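PDB 1YQH: IG hypothetical 16092 from Bacillus cereus ATCC 14579, which is of unknown function but may bind thiamine. Local coordinates for residues A[48-53]-A[59-64]. Sequence-based numbering, arbitrary orientation.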
ATOM      1  N   THR A  48       1.722  10.599  -4.001  1.00 10.60           N
ATOM      2  CA  THR A  48       2.627  11.480  -4.750  1.00 10.48           C
ATOM      3  C   THR A  48       3.698  10.597  -5.361  1.00 10.16           C
ATOM      4  O   THR A  48       4.285   9.756  -4.656  1.00  9.65           O
ATOM      5  CB  THR A  48       3.245  12.532  -3.803  1.00 10.09           C
ATOM      6  OG1 THR A  48       2.216  13.452  -3.433  1.00 12.01           O
ATOM      7  CG2 THR A  48       4.415  13.311  -4.463  1.00 10.73           C
ATOM      8  N   THR A  49       3.928  10.772  -6.661  1.00  9.40           N
ATOM      9  CA  THR A  49       4.925   9.993  -7.393  1.00  9.80           C
ATOM     10  C   THR A  49       6.245  10.759  -7.394  1.00  8.76           C
ATOM     11  O   THR A  49       6.229  11.977  -7.583  1.00  9.54           O
ATOM     12  CB  THR A  49       4.478   9.772  -8.852  1.00 10.36           C
ATOM     13  OG1 THR A  49       3.180   9.165  -8.856  1.00 13.59           O
ATOM     14  CG2 THR A  49       5.478   8.855  -9.588  1.00  9.82           C
ATOM     15  N   LEU A  50       7.350  10.036  -7.188  1.00  9.48           N
ATOM     16  CA  LEU A  50       8.720  10.560  -7.246  1.00  9.02           C
ATOM     17  C   LEU A  50       9.574   9.745  -8.214  1.00  9.77           C
ATOM     18  O   LEU A  50       9.357   8.540  -8.388  1.00  9.48           O
ATOM     19  CB  LEU A  50       9.385  10.486  -5.861  1.00  9.68           C
ATOM     20  CG  LEU A  50       8.624  11.040  -4.657  1.00 10.20           C
ATOM     21  CD1 LEU A  50       9.354  10.749  -3.348  1.00 11.50           C
ATOM     22  CD2 LEU A  50       8.391  12.553  -4.819  1.00 12.43           C
ATOM     23  N   GLU A  51      10.561  10.401  -8.828  1.00  9.11           N
ATOM     24  CA  GLU A  51      11.520   9.696  -9.669  1.00 10.00           C
ATOM     25  C   GLU A  51      12.913  10.171  -9.287  1.00 10.03           C
ATOM     26  O   GLU A  51      13.121  11.360  -9.102  1.00  9.38           O
ATOM     27  CB  GLU A  51      11.237  10.018 -11.138  1.00 10.10           C
ATOM     28  CG  GLU A  51      12.189   9.367 -12.121  1.00 11.35           C
ATOM     29  CD  GLU A  51      11.925   9.825 -13.547  1.00 11.59           C
ATOM     30  OE1 GLU A  51      10.961   9.342 -14.159  1.00 11.91           O
ATOM     31  OE2 GLU A  51      12.676  10.671 -14.060  1.00 15.25           O
ATOM     32  N   GLY A  52      13.857   9.241  -9.163  1.00 10.49           N
ATOM     33  CA  GLY A  52      15.235   9.610  -8.846  1.00 10.70           C
ATOM     34  C   GLY A  52      15.982   8.511  -8.123  1.00 11.25           C
ATOM     35  O   GLY A  52      15.646   7.332  -8.237  1.00 10.99           O
ATOM     36  N   GLU A  53      17.019   8.912  -7.401  1.00 10.86           N
ATOM     37  CA  GLU A  53      17.888   7.968  -6.706  1.00 11.36           C
ATOM     38  C   GLU A  53      17.196   7.378  -5.470  1.00 10.74           C
ATOM     39  O   GLU A  53      16.590   8.103  -4.679  1.00 10.61           O
ATOM     40  CB  GLU A  53      19.159   8.698  -6.292  1.00 12.05           C
ATOM     41  CG  GLU A  53      20.146   7.854  -5.544  1.00 15.51           C
ATOM     42  CD  GLU A  53      21.202   8.688  -4.830  1.00 19.68           C
ATOM     43  OE1 GLU A  53      21.597   9.763  -5.361  1.00 22.30           O
ATOM     44  OE2 GLU A  53      21.643   8.260  -3.743  1.00 21.21           O
ATOM     45  N   ASP A  59      14.871   9.397   1.649  1.00 12.85           N
ATOM     46  CA  ASP A  59      15.101  10.525   2.539  1.00 12.99           C
ATOM     47  C   ASP A  59      14.017  11.600   2.393  1.00 12.36           C
ATOM     48  O   ASP A  59      13.606  12.207   3.399  1.00 11.43           O
ATOM     49  CB  ASP A  59      16.492  11.130   2.337  1.00 13.67           C
ATOM     50  CG  ASP A  59      16.803  12.191   3.380  1.00 17.17           C
ATOM     51  OD1 ASP A  59      16.837  11.848   4.584  1.00 20.80           O
ATOM     52  OD2 ASP A  59      16.974  13.360   2.992  1.00 20.93           O
ATOM     53  N   VAL A  60      13.544  11.829   1.163  1.00 11.79           N
ATOM     54  CA  VAL A  60      12.408  12.742   0.953  1.00 11.73           C
ATOM     55  C   VAL A  60      11.183  12.274   1.738  1.00 11.31           C
ATOM     56  O   VAL A  60      10.538  13.065   2.434  1.00 10.99           O
ATOM     57  CB  VAL A  60      12.072  12.941  -0.557  1.00 11.25           C
ATOM     58  CG1 VAL A  60      10.739  13.679  -0.745  1.00 12.21           C
ATOM     59  CG2 VAL A  60      13.201  13.691  -1.227  1.00 12.96           C
ATOM     60  N   VAL A  61      10.876  10.985   1.642  1.00 10.96           N
ATOM     61  CA  VAL A  61       9.728  10.443   2.355  1.00 10.45           C
ATOM     62  C   VAL A  61       9.892  10.581   3.886  1.00 11.01           C
ATOM     63  O   VAL A  61       8.962  10.985   4.594  1.00 10.70           O
ATOM     64  CB  VAL A  61       9.468   8.970   1.951  1.00 10.29           C
ATOM     65  CG1 VAL A  61       8.273   8.413   2.764  1.00  9.91           C
ATOM     66  CG2 VAL A  61       9.166   8.875   0.450  1.00 10.06           C
ATOM     67  N   LYS A  62      11.073  10.230   4.392  1.00 11.17           N
ATOM     68  CA  LYS A  62      11.355  10.373   5.830  1.00 11.97           C
ATOM     69  C   LYS A  62      11.157  11.811   6.295  1.00 11.75           C
ATOM     70  O   LYS A  62      10.570  12.069   7.347  1.00 11.92           O
ATOM     71  CB  LYS A  62      12.780   9.912   6.138  1.00 12.52           C
ATOM     72  CG  LYS A  62      12.924   8.407   6.032  1.00 15.69           C
ATOM     73  CD  LYS A  62      14.375   7.982   5.888  1.00 20.68           C
ATOM     74  CE  LYS A  62      15.152   8.240   7.144  1.00 24.17           C
ATOM     75  NZ  LYS A  62      16.573   7.760   7.031  1.00 25.10           N
ATOM     76  N   ARG A  63      11.629  12.757   5.495  1.00 11.45           N
ATOM     77  CA  ARG A  63      11.517  14.148   5.905  1.00 11.79           C
ATOM     78  C   ARG A  63      10.085  14.645   5.778  1.00 11.25           C
ATOM     79  O   ARG A  63       9.666  15.513   6.550  1.00 11.58           O
ATOM     80  CB  ARG A  63      12.524  15.024   5.165  1.00 12.04           C
ATOM     81  CG  ARG A  63      13.936  14.753   5.667  1.00 13.63           C
ATOM     82  CD  ARG A  63      14.953  15.693   5.075  1.00 16.72           C
ATOM     83  NE  ARG A  63      15.134  15.426   3.662  1.00 18.24           N
ATOM     84  CZ  ARG A  63      14.695  16.235   2.714  1.00 16.21           C
ATOM     85  NH1 ARG A  63      14.081  17.353   3.055  1.00 16.01           N
ATOM     86  NH2 ARG A  63      14.879  15.928   1.438  1.00 16.76           N
ATOM     87  N   ALA A  64       9.342  14.065   4.827  1.00 11.59           N
ATOM     88  CA  ALA A  64       7.928  14.409   4.607  1.00 11.33           C
ATOM     89  C   ALA A  64       7.117  13.975   5.810  1.00 11.59           C
ATOM     90  O   ALA A  64       6.330  14.749   6.340  1.00 10.59           O
ATOM     91  CB  ALA A  64       7.386  13.735   3.332  1.00 12.23           C
TER
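With CG of Leu50 anti to the carbonyl carbon and beside the backbone N (chi1 -50°), and CD1 continuing the extended chain, the CD1 methyl is carried off the strand toward the helix. On Val60 the torsion (chi1 169°) sets CG1 anti to the backbone N, and this branch meets Leu50 CD1 at 4.2 Å, the two side chains crossing at a slant. The next residue, Val61, brings CG2 to the same Leu50 CD1, also at 4.2 Å, so a single methyl touches both valines. No hydrogen bond joins 48-53 to 59-64; the contact is a light, purely apolar one, with 87 Å² buried, both sides summed, and 9.3 Å between the CA atoms of Leu50 and Val60.

This is a worked example of helix-on-sheet packing in a ferredoxin-like fold, a two-layer alpha/beta sandwich: helices 23-36 and 54-70 cover a four-stranded antiparallel sheet in the order 40-43, 48-52, 8-17, 75-84, and strand 48-52 runs almost directly into the helix that packs back on it. Val34 of helix 23-36 touches both Leu50 and Val60, bringing the second helix into the same buried cluster, while Val61 and Ala64 rest on Phe12 of strand 8-17.

Away from Leu50, the same helical turn carries a salt bridge: Arg63 NE donates to Asp59 OD2 at 2.8 Å; the carboxylate oxygen lies close to the guanidinium plane, yet the donor approaches from above the carboxylate, 51° out of its plane. Lys62 NZ forms a salt bridge with Asp55 OD1 of the second subunit, another copy of the protein.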